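Local coordinates for protein Dye type peroxidase A (Streptomyces lividans 1326, PDB 6GZW) that probably oxidises dyes and other reducing substrates with hydrogen peroxide at a bound haem, as a dye-decolourising peroxidase, at residues S54-R59 / Q146-A151; R58-G63 / A138-R143; G184-K189 / I288-Q293; R197-P202 / A298-P303. One frame throughout, in Å; residues are numbered along the deposited sequence.

In the fold
Going from the N terminus, the first segments used lie on helix 43-61 and supply one side of contacts 1 and 2. The chain returns in helix 135-149, where contact 2 closes first and contact 1 after it, so contact 2 nests within contact 1. Both join helices 43-61 and 135-149. Further on, loop 184-189 opens contact 3 and helix 195-199 opens contact 4. Segment 288-293 closes contact 3, then segment 298-303 closes contact 4, so these two cross. Their centres lie about 11 Å apart, and both touch the haem. They tie loop 184-189, helix 195-199, loop 288-293 and the start of strand 300-310 together. The centres of contacts 1 and 3 are about 35 Å apart.

Contact 1 (S54-R59 / Q146-A151); sequences SDTARR and QRDAGA
Thr-56 and Asp-148 meet through one polar bond between two helices. The hydroxyl OG1 of Thr-56 donates to OD2 of Asp-148 over 2.7 Å. The two side chains come from opposite directions. The bond uses the syn lone pair of OD2, on the side of the other carboxylate oxygen. Thr-56 keeps OG1 beside its backbone N (chi1 -65°), which turns the hydroxyl to the neighbouring helix. The carbonyl of Arg-52 is also a hydrogen-bond partner of OG1. NE of Arg-52 bonds to the carbonyl of Asp-148, so a second polar link joins the helices nearby.

Ion pairs form a network within segment 54-59. Asp-55 OD2 takes a nearly straight bond from Arg-59 NE at 2.9 Å. OD2 lies in the plane of that guanidinium, but NE meets the carboxylate from above its plane. Arg-58 NH2 reaches Asp-55 OD1 at 3.2 Å. One carboxylate thus holds both arginines. The same NH2 lies over the centre of the Arg-59 guanidinium face. On the other segment, Arg-147 forms a salt bridge with Glu-235 of the second subunit.

Helices 43-61 and 135-149 are the two helices of a ferredoxin-like beta-alpha-beta-beta-alpha-beta unit. Its antiparallel sheet has the order 4-1-3-2, the fold of the dimeric alpha/beta barrel clan.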
# COMPACT_ATOMS: atom_id res chain seq x y z
N SER A 54 3.20 13.12 20.60
CA SER A 54 4.61 13.50 20.43
C SER A 54 5.56 12.48 21.02
O SER A 54 6.57 12.17 20.43
CB SER A 54 4.87 14.89 21.04
OG SER A 54 4.07 15.91 20.44
N ASP A 55 5.24 11.92 22.19
CA ASP A 55 6.06 10.88 22.78
C ASP A 55 6.07 9.59 21.94
O ASP A 55 7.11 8.98 21.73
CB ASP A 55 5.56 10.60 24.21
CG ASP A 55 6.42 9.57 24.95
OD1 ASP A 55 7.58 9.89 25.26
OD2 ASP A 55 5.93 8.46 25.21
N THR A 56 4.91 9.22 21.40
CA THR A 56 4.79 8.09 20.47
C THR A 56 5.63 8.35 19.21
O THR A 56 6.40 7.49 18.81
CB THR A 56 3.30 7.82 20.15
OG1 THR A 56 2.67 7.41 21.36
CG2 THR A 56 3.10 6.74 19.05
N ALA A 57 5.50 9.53 18.62
CA ALA A 57 6.29 9.84 17.45
C ALA A 57 7.80 9.75 17.72
O ALA A 57 8.55 9.16 16.95
CB ALA A 57 5.96 11.22 16.93
N ARG A 58 8.25 10.36 18.84
CA ARG A 58 9.65 10.34 19.22
C ARG A 58 10.20 8.93 19.32
O ARG A 58 11.22 8.59 18.71
CB ARG A 58 9.86 11.09 20.54
CG ARG A 58 11.31 11.43 20.88
CD ARG A 58 11.99 10.44 21.80
NE ARG A 58 11.20 10.16 23.00
CZ ARG A 58 11.40 9.13 23.81
NH1 ARG A 58 12.39 8.26 23.58
NH2 ARG A 58 10.59 8.95 24.83
N ARG A 59 9.49 8.05 20.04
CA ARG A 59 9.96 6.68 20.18
C ARG A 59 9.98 5.96 18.86
O ARG A 59 11.00 5.33 18.49
CB ARG A 59 9.06 5.89 21.13
CG ARG A 59 9.11 6.31 22.60
CD ARG A 59 7.96 5.73 23.44
NE ARG A 59 7.87 6.38 24.74
CZ ARG A 59 8.65 6.12 25.80
NH1 ARG A 59 9.56 5.15 25.79
NH2 ARG A 59 8.50 6.85 26.90
N GLN A 146 -3.43 6.34 16.24
CA GLN A 146 -4.88 6.25 16.34
C GLN A 146 -5.36 5.77 17.71
O GLN A 146 -6.35 6.30 18.22
CB GLN A 146 -5.44 5.40 15.21
CG GLN A 146 -6.95 5.11 15.28
CD GLN A 146 -7.23 3.70 15.75
OE1 GLN A 146 -6.43 2.79 15.53
NE2 GLN A 146 -8.36 3.50 16.40
N ARG A 147 -4.67 4.80 18.29
CA ARG A 147 -4.97 4.31 19.63
C ARG A 147 -4.64 5.31 20.75
O ARG A 147 -5.30 5.28 21.81
CB ARG A 147 -4.27 2.97 19.87
CG ARG A 147 -4.83 1.84 19.04
CD ARG A 147 -6.07 1.26 19.67
NE ARG A 147 -5.74 0.37 20.78
CZ ARG A 147 -6.64 -0.25 21.53
NH1 ARG A 147 -7.95 -0.07 21.31
NH2 ARG A 147 -6.25 -1.07 22.51
N ASP A 148 -3.66 6.19 20.55
CA ASP A 148 -3.43 7.31 21.48
C ASP A 148 -4.60 8.28 21.57
O ASP A 148 -4.79 8.95 22.61
CB ASP A 148 -2.23 8.17 21.08
CG ASP A 148 -0.91 7.58 21.46
OD1 ASP A 148 -0.82 6.65 22.29
OD2 ASP A 148 0.10 8.09 20.92
N ALA A 149 -5.37 8.41 20.49
CA ALA A 149 -6.55 9.30 20.48
C ALA A 149 -7.55 8.93 21.58
O ALA A 149 -8.14 9.80 22.20
CB ALA A 149 -7.21 9.33 19.13
N GLY A 150 -7.71 7.64 21.84
CA GLY A 150 -8.58 7.16 22.92
C GLY A 150 -9.95 7.81 22.94
O GLY A 150 -10.57 7.98 21.89
N ALA A 151 -10.37 8.23 24.13
CA ALA A 151 -11.65 8.94 24.31
C ALA A 151 -11.62 10.42 23.88
O ALA A 151 -12.67 11.06 23.81
CB ALA A 151 -12.10 8.82 25.78

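Contact 2 (R58-G63 / A138-R143); sequences RRLMAG and AFHALR
This is a small, buried, apolar helix-to-helix contact in which Leu-60 packs on His-140 and Ala-141. It joins the end of helix 43-61 to the middle of helix 135-149. The branched end of Leu-60, CG with its two methyls, does the touching. CD2 rests on the backbone of Ala-141, 3.6 Å from its CA. The same methyl is 3.9 Å from Ala-141 CB. The small alanine lets the methyl come this close to the helix backbone. CG of Leu-60 lies 3.7 Å from CE1 of His-140, and the two side chains cross obliquely.

His-140 holds its ring anti to the backbone N (chi1 170°), which brings the CE1 and ND1 side of the ring to the leucine. NE2 is hydrogen-bonded to Asp-70, which holds the ring in place. Ala-141 also packs on Ile-130 of strand 126-132. Phe-139 sets its ring edge-to-face with His-307 of the second subunit.

Just past Leu-60 the first helix stops. Gly-63, with positive phi, is the C' residue of a Schellman motif. Gly-63 N bonds to Leu-60 O at 3.0 Å, and Glu-64 N bonds to Arg-59 O. Two helices side by side on one sheet are characteristic of the ferredoxin-like fold.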
# COMPACT_ATOMS: atom_id res chain seq x y z
N ARG A 58 8.25 10.36 18.84
CA ARG A 58 9.65 10.34 19.22
C ARG A 58 10.20 8.93 19.32
O ARG A 58 11.22 8.59 18.71
CB ARG A 58 9.86 11.09 20.54
CG ARG A 58 11.31 11.43 20.88
CD ARG A 58 11.99 10.44 21.80
NE ARG A 58 11.20 10.16 23.00
CZ ARG A 58 11.40 9.13 23.81
NH1 ARG A 58 12.39 8.26 23.58
NH2 ARG A 58 10.59 8.95 24.83
N ARG A 59 9.49 8.05 20.04
CA ARG A 59 9.96 6.68 20.18
C ARG A 59 9.98 5.96 18.86
O ARG A 59 11.00 5.33 18.49
CB ARG A 59 9.06 5.89 21.13
CG ARG A 59 9.11 6.31 22.60
CD ARG A 59 7.96 5.73 23.44
NE ARG A 59 7.87 6.38 24.74
CZ ARG A 59 8.65 6.12 25.80
NH1 ARG A 59 9.56 5.15 25.79
NH2 ARG A 59 8.50 6.85 26.90
N LEU A 60 8.86 6.02 18.15
CA LEU A 60 8.73 5.22 16.93
C LEU A 60 9.69 5.68 15.84
O LEU A 60 10.25 4.86 15.12
CB LEU A 60 7.29 5.21 16.43
CG LEU A 60 6.44 4.07 17.01
CD1 LEU A 60 6.45 3.97 18.53
CD2 LEU A 60 5.03 4.24 16.50
N MET A 61 9.91 6.99 15.73
CA MET A 61 10.87 7.51 14.74
C MET A 61 12.32 7.09 15.03
O MET A 61 13.15 7.02 14.14
CB MET A 61 10.77 9.03 14.59
CG MET A 61 9.51 9.48 13.88
SD MET A 61 9.43 11.26 13.69
CE MET A 61 10.96 11.52 12.78
N ALA A 62 12.60 6.74 16.29
CA ALA A 62 13.91 6.20 16.66
C ALA A 62 14.00 4.68 16.54
O ALA A 62 15.00 4.08 16.89
CB ALA A 62 14.25 6.66 18.07
N GLY A 63 12.97 4.06 15.99
CA GLY A 63 12.94 2.60 15.85
C GLY A 63 12.65 1.88 17.16
O GLY A 63 12.83 0.65 17.24
N ALA A 138 5.13 1.62 8.99
CA ALA A 138 4.13 2.63 8.81
C ALA A 138 2.79 2.29 9.50
O ALA A 138 2.19 3.14 10.15
CB ALA A 138 3.89 2.88 7.32
N PHE A 139 2.33 1.06 9.31
CA PHE A 139 1.05 0.65 9.91
C PHE A 139 1.10 0.72 11.44
O PHE A 139 0.21 1.24 12.11
CB PHE A 139 0.64 -0.74 9.50
CG PHE A 139 -0.69 -1.12 10.07
CD1 PHE A 139 -1.86 -0.67 9.49
CD2 PHE A 139 -0.77 -1.82 11.28
CE1 PHE A 139 -3.10 -0.92 10.08
CE2 PHE A 139 -2.00 -2.06 11.87
CZ PHE A 139 -3.17 -1.65 11.26
N HIS A 140 2.19 0.21 11.97
CA HIS A 140 2.40 0.22 13.42
C HIS A 140 2.30 1.66 13.96
O HIS A 140 1.67 1.88 14.98
CB HIS A 140 3.76 -0.39 13.75
CG HIS A 140 4.21 -0.24 15.16
ND1 HIS A 140 5.17 0.69 15.55
CD2 HIS A 140 3.92 -0.95 16.27
CE1 HIS A 140 5.39 0.56 16.85
NE2 HIS A 140 4.65 -0.43 17.31
N ALA A 141 2.89 2.63 13.25
CA ALA A 141 2.76 4.03 13.66
C ALA A 141 1.33 4.58 13.52
O ALA A 141 0.81 5.25 14.41
CB ALA A 141 3.74 4.88 12.90
N LEU A 142 0.66 4.28 12.41
CA LEU A 142 -0.75 4.68 12.26
C LEU A 142 -1.61 4.16 13.40
O LEU A 142 -2.39 4.89 14.01
CB LEU A 142 -1.32 4.16 10.94
CG LEU A 142 -2.83 4.34 10.71
CD1 LEU A 142 -3.28 5.79 10.73
CD2 LEU A 142 -3.26 3.64 9.45
N ARG A 143 -1.47 2.89 13.68
CA ARG A 143 -2.26 2.26 14.72
C ARG A 143 -1.95 2.84 16.09
O ARG A 143 -2.84 3.08 16.91
CB ARG A 143 -2.02 0.75 14.67
CG ARG A 143 -2.83 -0.09 15.66
CD ARG A 143 -4.34 0.14 15.57
NE ARG A 143 -5.08 -0.77 16.45
CZ ARG A 143 -6.40 -0.78 16.63
NH1 ARG A 143 -7.20 0.07 16.02
NH2 ARG A 143 -6.93 -1.69 17.45

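Contact 3 (G184-K189 / I288-Q293); sequences GTRNPK and ITRPDQ. With HEM (protoporphyrin IX containing Fe), chain C.
Arg-186 sets CG beside its backbone N (chi1 -70°), and the chain then bends at chi2 and chi3. Arg-290 bends at chi3 (64°), which brings its end toward Arg-186. The two guanidinium groups stack, with planes 11° apart and centres 4.0 Å apart. NH2 of Arg-186 sits over the centre of the Arg-290 face.

Here, at the propionate end of the haem pocket, each arginine has an anion at its edge. Arg-186 grips one haem propionate side-on: NE bonds to HEM O1D at 2.7 Å and NH2 to HEM O2D at 2.9 Å. Arg-290 grips Asp-292 in the same way, with NE to OD1 and NH2 to OD2, both at 3.0 Å. These anions probably offset the two stacked charges. Gln-293 NE2 meets Asp-292 OD1 from the opposite face of the carboxylate to Arg-290 NE. A water joins Arg-186 NH2 to Asp-292 N.

The other propionate is held by Arg-301 and by backbone N-H groups: Gly-184 N bonds to HEM O2A at 2.8 Å, and Arg-186 N bonds to HEM O1A. A serine in place of Arg-290 would probably leave Asp-292 without its charged mate and the Arg-186 guanidinium less firmly fixed.

Around the contact, Thr-289 packs on helix 333-343. Pro-188 and Pro-291 touch helix 195-199, and Asn-187 OD1 bonds to Arg-301 N of strand 300-310.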
# COMPACT_ATOMS: atom_id res chain seq x y z
N GLY A 184 8.04 16.05 -9.50
CA GLY A 184 8.88 16.55 -8.42
C GLY A 184 10.09 17.35 -8.85
O GLY A 184 10.78 17.92 -8.01
N THR A 185 10.36 17.44 -10.15
CA THR A 185 11.57 18.10 -10.64
C THR A 185 11.75 19.52 -10.07
O THR A 185 12.83 19.85 -9.58
CB THR A 185 11.51 18.18 -12.17
OG1 THR A 185 11.37 16.86 -12.70
CG2 THR A 185 12.72 18.88 -12.75
N ARG A 186 10.71 20.34 -10.15
CA ARG A 186 10.78 21.75 -9.74
C ARG A 186 10.24 22.00 -8.33
O ARG A 186 9.54 22.97 -8.06
CB ARG A 186 10.13 22.64 -10.80
CG ARG A 186 10.94 22.70 -12.11
CD ARG A 186 11.63 24.05 -12.35
NE ARG A 186 10.63 25.11 -12.28
CZ ARG A 186 10.89 26.42 -12.24
NH1 ARG A 186 12.14 26.85 -12.30
NH2 ARG A 186 9.89 27.28 -12.11
N ASN A 187 10.59 21.10 -7.43
CA ASN A 187 10.18 21.23 -6.05
C ASN A 187 11.24 22.07 -5.37
O ASN A 187 12.42 21.70 -5.43
CB ASN A 187 10.10 19.84 -5.41
CG ASN A 187 9.50 19.87 -4.02
OD1 ASN A 187 8.55 20.63 -3.76
ND2 ASN A 187 10.00 18.99 -3.15
N PRO A 188 10.83 23.17 -4.70
CA PRO A 188 11.81 23.95 -3.91
C PRO A 188 12.52 23.11 -2.84
O PRO A 188 11.94 22.17 -2.29
CB PRO A 188 10.98 25.08 -3.32
CG PRO A 188 9.79 25.22 -4.22
CD PRO A 188 9.51 23.81 -4.69
N LYS A 189 13.79 23.45 -2.59
CA LYS A 189 14.67 22.66 -1.72
C LYS A 189 15.40 23.59 -0.76
O LYS A 189 15.61 24.76 -1.09
CB LYS A 189 15.68 21.87 -2.58
CG LYS A 189 15.10 20.61 -3.23
CD LYS A 189 15.99 20.05 -4.33
CE LYS A 189 15.93 20.85 -5.62
NZ LYS A 189 16.32 20.03 -6.80
N ILE A 288 1.83 26.98 -16.38
CA ILE A 288 0.95 27.86 -15.62
C ILE A 288 1.06 27.76 -14.08
O ILE A 288 0.59 28.64 -13.37
CB ILE A 288 -0.50 27.80 -16.11
CG1 ILE A 288 -1.16 26.47 -15.75
CG2 ILE A 288 -0.57 28.09 -17.63
CD1 ILE A 288 -2.62 26.40 -16.14
N THR A 289 1.68 26.69 -13.59
CA THR A 289 1.91 26.54 -12.14
C THR A 289 3.21 27.20 -11.62
O THR A 289 3.41 27.29 -10.40
CB THR A 289 2.01 25.04 -11.78
OG1 THR A 289 3.00 24.46 -12.63
CG2 THR A 289 0.69 24.34 -11.96
N ARG A 290 4.08 27.70 -12.51
CA ARG A 290 5.37 28.24 -12.08
C ARG A 290 5.20 29.48 -11.17
O ARG A 290 4.29 30.31 -11.39
CB ARG A 290 6.23 28.62 -13.27
CG ARG A 290 6.68 27.48 -14.20
CD ARG A 290 7.16 28.02 -15.55
NE ARG A 290 8.34 28.84 -15.37
CZ ARG A 290 9.61 28.43 -15.48
NH1 ARG A 290 9.92 27.17 -15.75
NH2 ARG A 290 10.60 29.31 -15.26
N PRO A 291 6.08 29.62 -10.16
CA PRO A 291 6.03 30.86 -9.38
C PRO A 291 6.14 32.12 -10.25
O PRO A 291 5.42 33.08 -9.99
CB PRO A 291 7.20 30.70 -8.38
CG PRO A 291 7.36 29.20 -8.22
CD PRO A 291 7.01 28.63 -9.57
N ASP A 292 6.97 32.09 -11.30
CA ASP A 292 7.09 33.28 -12.18
C ASP A 292 5.85 33.60 -13.08
O ASP A 292 5.82 34.66 -13.73
CB ASP A 292 8.41 33.28 -12.95
CG ASP A 292 8.51 32.18 -13.98
OD1 ASP A 292 7.50 31.54 -14.38
OD2 ASP A 292 9.65 31.99 -14.41
N GLN A 293 4.85 32.71 -13.11
CA GLN A 293 3.54 32.95 -13.73
C GLN A 293 2.43 33.29 -12.75
O GLN A 293 1.28 33.45 -13.15
CB GLN A 293 3.14 31.70 -14.54
CG GLN A 293 4.21 31.24 -15.50
CD GLN A 293 4.54 32.30 -16.52
OE1 GLN A 293 3.66 32.71 -17.28
NE2 GLN A 293 5.78 32.76 -16.53
CHA HEM C . 4.55 20.59 -11.60
CHB HEM C . 1.59 16.82 -12.26
CHC HEM C . -1.67 18.94 -9.34
CHD HEM C . 1.29 22.68 -8.69
C1A HEM C . 4.03 19.40 -12.03
C2A HEM C . 4.68 18.53 -12.96
C3A HEM C . 3.84 17.48 -13.14
C4A HEM C . 2.67 17.70 -12.33
CMA HEM C . 4.05 16.26 -14.00
CAA HEM C . 6.03 18.74 -13.63
CBA HEM C . 7.25 18.18 -12.92
CGA HEM C . 7.54 18.94 -11.66
O1A HEM C . 8.18 20.02 -11.66
O2A HEM C . 7.11 18.49 -10.56
C1B HEM C . 0.44 17.07 -11.49
C2B HEM C . -0.65 16.15 -11.36
C3B HEM C . -1.59 16.72 -10.55
C4B HEM C . -1.02 18.05 -10.16
CMB HEM C . -0.76 14.83 -12.05
CAB HEM C . -2.85 16.16 -10.03
CBB HEM C . -3.09 14.87 -9.88
C1C HEM C . -1.18 20.16 -8.94
C2C HEM C . -1.87 21.07 -8.10
C3C HEM C . -1.03 22.15 -7.92
C4C HEM C . 0.19 21.87 -8.64
CMC HEM C . -3.25 20.92 -7.53
CAC HEM C . -1.25 23.42 -7.19
CBC HEM C . -2.42 24.00 -6.88
C1D HEM C . 2.44 22.33 -9.41
C2D HEM C . 3.62 23.21 -9.37
C3D HEM C . 4.54 22.64 -10.18
C4D HEM C . 3.88 21.40 -10.70
CMD HEM C . 3.80 24.48 -8.55
CAD HEM C . 5.93 23.18 -10.47
CBD HEM C . 5.92 24.24 -11.58
CGD HEM C . 7.29 24.80 -11.78
O1D HEM C . 8.05 24.32 -12.67
O2D HEM C . 7.68 25.72 -11.04
NA HEM C . 2.76 18.93 -11.73
NB HEM C . 0.16 18.17 -10.79
NC HEM C . 0.02 20.68 -9.31
ND HEM C . 2.59 21.32 -10.28
FE HEM C . 1.41 19.81 -10.55
O HOH W 1 9.59 30.34 -11.42
O HOH W 2 2.14 18.90 -8.95

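Contact 4 (R197-P202 / A298-P303); sequences RRIFVP and AMVRRP. With HEM (protoporphyrin IX containing Fe), chain C.
Ala-298 opens the second segment by putting its methyl over one face of the Arg-198 guanidinium. CB is 3.6 Å from Arg-198 NE, offset toward the rim of the flat group. The Arg-198 chain is extended from CG to NE, and this lays it along the methyl. A water sits between the carbonyls of the two residues, 2.7 Å from Ala-298 O and 2.8 Å from Arg-198 O.

The CB of Met-299 is directed away from segment 197-202, and SD packs near the haem vinyl carbon CAC. CG2 of Val-300 lies 3.7 Å from CD1 of Ile-199, and the side chains cross at about a right angle. The same CD1 also rests on the backbone N of Val-300.

Arg-301 reaches the haem. A bend at chi3 (-64°) sets its guanidinium flat over the porphyrin, with HEM C4D over the centre of its face. NH1 and NH2 both bond to HEM O2A at 2.8 Å, an oxygen in the guanidinium plane. NH1 also donates to the iron-bound water at 3.0 Å and forms a salt bridge with Asp-183. A leucine in place of Arg-301 would probably leave Asp-183 without its mate and O2A without two donors.

The contact is thus apolar and water-bridged toward helix 195-199 but ionic toward the haem. An arginine on the iron-bound water, paired with Asp-183, is consistent with the distal Asp/Arg pair of dye-decolourising peroxidases.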
# COMPACT_ATOMS: atom_id res chain seq x y z
N ARG A 197 11.59 31.67 3.22
CA ARG A 197 10.49 32.60 3.05
C ARG A 197 9.25 31.94 2.42
O ARG A 197 8.12 32.25 2.82
CB ARG A 197 10.89 33.86 2.23
CG ARG A 197 9.73 34.85 2.07
CD ARG A 197 10.09 36.21 1.51
NE ARG A 197 10.66 36.16 0.16
CZ ARG A 197 11.96 36.13 -0.14
NH1 ARG A 197 12.91 36.12 0.79
NH2 ARG A 197 12.32 36.10 -1.42
N ARG A 198 9.47 31.07 1.43
CA ARG A 198 8.33 30.48 0.70
C ARG A 198 7.53 29.49 1.54
O ARG A 198 6.31 29.43 1.43
CB ARG A 198 8.81 29.80 -0.57
CG ARG A 198 9.16 30.74 -1.70
CD ARG A 198 9.99 30.04 -2.75
NE ARG A 198 9.85 30.70 -4.05
CZ ARG A 198 10.23 30.17 -5.20
NH1 ARG A 198 10.85 29.01 -5.27
NH2 ARG A 198 9.99 30.84 -6.32
N ILE A 199 8.24 28.75 2.39
CA ILE A 199 7.72 27.53 2.97
C ILE A 199 7.42 27.64 4.48
O ILE A 199 6.48 27.01 4.93
CB ILE A 199 8.71 26.38 2.68
CG1 ILE A 199 8.98 26.25 1.16
CG2 ILE A 199 8.21 25.04 3.24
CD1 ILE A 199 7.74 26.24 0.30
N PHE A 200 8.17 28.45 5.24
CA PHE A 200 8.01 28.47 6.70
C PHE A 200 7.63 29.83 7.26
O PHE A 200 8.09 30.88 6.78
CB PHE A 200 9.29 28.01 7.38
CG PHE A 200 9.64 26.57 7.13
CD1 PHE A 200 8.85 25.55 7.65
CD2 PHE A 200 10.79 26.22 6.43
CE1 PHE A 200 9.17 24.21 7.43
CE2 PHE A 200 11.12 24.89 6.20
CZ PHE A 200 10.32 23.88 6.71
N VAL A 201 6.79 29.79 8.29
CA VAL A 201 6.44 30.96 9.07
C VAL A 201 7.74 31.37 9.77
O VAL A 201 8.46 30.50 10.26
CB VAL A 201 5.32 30.66 10.09
CG1 VAL A 201 5.03 31.85 11.01
CG2 VAL A 201 4.02 30.28 9.40
N PRO A 202 8.08 32.67 9.78
CA PRO A 202 9.36 33.10 10.38
C PRO A 202 9.47 32.88 11.91
O PRO A 202 8.45 32.68 12.58
CB PRO A 202 9.45 34.60 10.04
CG PRO A 202 8.14 35.01 9.52
CD PRO A 202 7.36 33.78 9.14
N ALA A 298 4.31 29.99 -4.52
CA ALA A 298 5.17 28.82 -4.54
C ALA A 298 4.80 27.91 -3.40
O ALA A 298 4.15 28.33 -2.44
CB ALA A 298 6.64 29.22 -4.41
N MET A 299 5.18 26.65 -3.55
CA MET A 299 4.89 25.64 -2.54
C MET A 299 5.87 24.49 -2.69
O MET A 299 6.35 24.24 -3.77
CB MET A 299 3.44 25.15 -2.69
CG MET A 299 3.19 24.31 -3.95
SD MET A 299 1.50 24.38 -4.54
CE MET A 299 1.58 26.02 -5.24
N VAL A 300 6.11 23.77 -1.60
CA VAL A 300 6.75 22.45 -1.65
C VAL A 300 5.64 21.43 -1.86
O VAL A 300 4.56 21.54 -1.29
CB VAL A 300 7.59 22.16 -0.40
CG1 VAL A 300 7.81 20.67 -0.16
CG2 VAL A 300 8.94 22.88 -0.50
N ARG A 301 5.90 20.50 -2.78
CA ARG A 301 4.99 19.39 -3.07
C ARG A 301 5.65 18.10 -2.59
O ARG A 301 6.80 17.85 -2.88
CB ARG A 301 4.71 19.33 -4.57
CG ARG A 301 3.88 20.51 -5.06
CD ARG A 301 3.75 20.56 -6.57
NE ARG A 301 5.07 20.78 -7.15
CZ ARG A 301 5.68 20.02 -8.06
NH1 ARG A 301 5.12 18.91 -8.58
NH2 ARG A 301 6.88 20.39 -8.48
N ARG A 302 4.90 17.29 -1.84
CA ARG A 302 5.47 16.09 -1.24
C ARG A 302 4.33 15.07 -1.09
O ARG A 302 3.82 14.84 0.01
CB ARG A 302 6.12 16.43 0.10
CG ARG A 302 6.94 15.35 0.73
CD ARG A 302 7.53 15.74 2.09
NE ARG A 302 8.19 14.59 2.65
CZ ARG A 302 7.59 13.61 3.32
NH1 ARG A 302 6.27 13.63 3.54
NH2 ARG A 302 8.32 12.60 3.76
N PRO A 303 3.93 14.46 -2.23
CA PRO A 303 2.71 13.65 -2.32
C PRO A 303 2.91 12.18 -2.03
O PRO A 303 4.05 11.71 -1.90
CB PRO A 303 2.34 13.81 -3.81
CG PRO A 303 3.68 13.82 -4.48
CD PRO A 303 4.51 14.69 -3.57
CHA HEM C . 4.55 20.59 -11.60
CHB HEM C . 1.59 16.82 -12.26
CHC HEM C . -1.67 18.94 -9.34
CHD HEM C . 1.29 22.68 -8.69
C1A HEM C . 4.03 19.40 -12.03
C2A HEM C . 4.68 18.53 -12.96
C3A HEM C . 3.84 17.48 -13.14
C4A HEM C . 2.67 17.70 -12.33
CMA HEM C . 4.05 16.26 -14.00
CAA HEM C . 6.03 18.74 -13.63
CBA HEM C . 7.25 18.18 -12.92
CGA HEM C . 7.54 18.94 -11.66
O1A HEM C . 8.18 20.02 -11.66
O2A HEM C . 7.11 18.49 -10.56
C1B HEM C . 0.44 17.07 -11.49
C2B HEM C . -0.65 16.15 -11.36
C3B HEM C . -1.59 16.72 -10.55
C4B HEM C . -1.02 18.05 -10.16
CMB HEM C . -0.76 14.83 -12.05
CAB HEM C . -2.85 16.16 -10.03
CBB HEM C . -3.09 14.87 -9.88
C1C HEM C . -1.18 20.16 -8.94
C2C HEM C . -1.87 21.07 -8.10
C3C HEM C . -1.03 22.15 -7.92
C4C HEM C . 0.19 21.87 -8.64
CMC HEM C . -3.25 20.92 -7.53
CAC HEM C . -1.25 23.42 -7.19
CBC HEM C . -2.42 24.00 -6.88
C1D HEM C . 2.44 22.33 -9.41
C2D HEM C . 3.62 23.21 -9.37
C3D HEM C . 4.54 22.64 -10.18
C4D HEM C . 3.88 21.40 -10.70
CMD HEM C . 3.80 24.48 -8.55
CAD HEM C . 5.93 23.18 -10.47
CBD HEM C . 5.92 24.24 -11.58
CGD HEM C . 7.29 24.80 -11.78
O1D HEM C . 8.05 24.32 -12.67
O2D HEM C . 7.68 25.72 -11.04
NA HEM C . 2.76 18.93 -11.73
NB HEM C . 0.16 18.17 -10.79
NC HEM C . 0.02 20.68 -9.31
ND HEM C . 2.59 21.32 -10.28
FE HEM C . 1.41 19.81 -10.55
O HOH W 3 5.11 30.30 -0.92
O HOH W 2 2.14 18.90 -8.95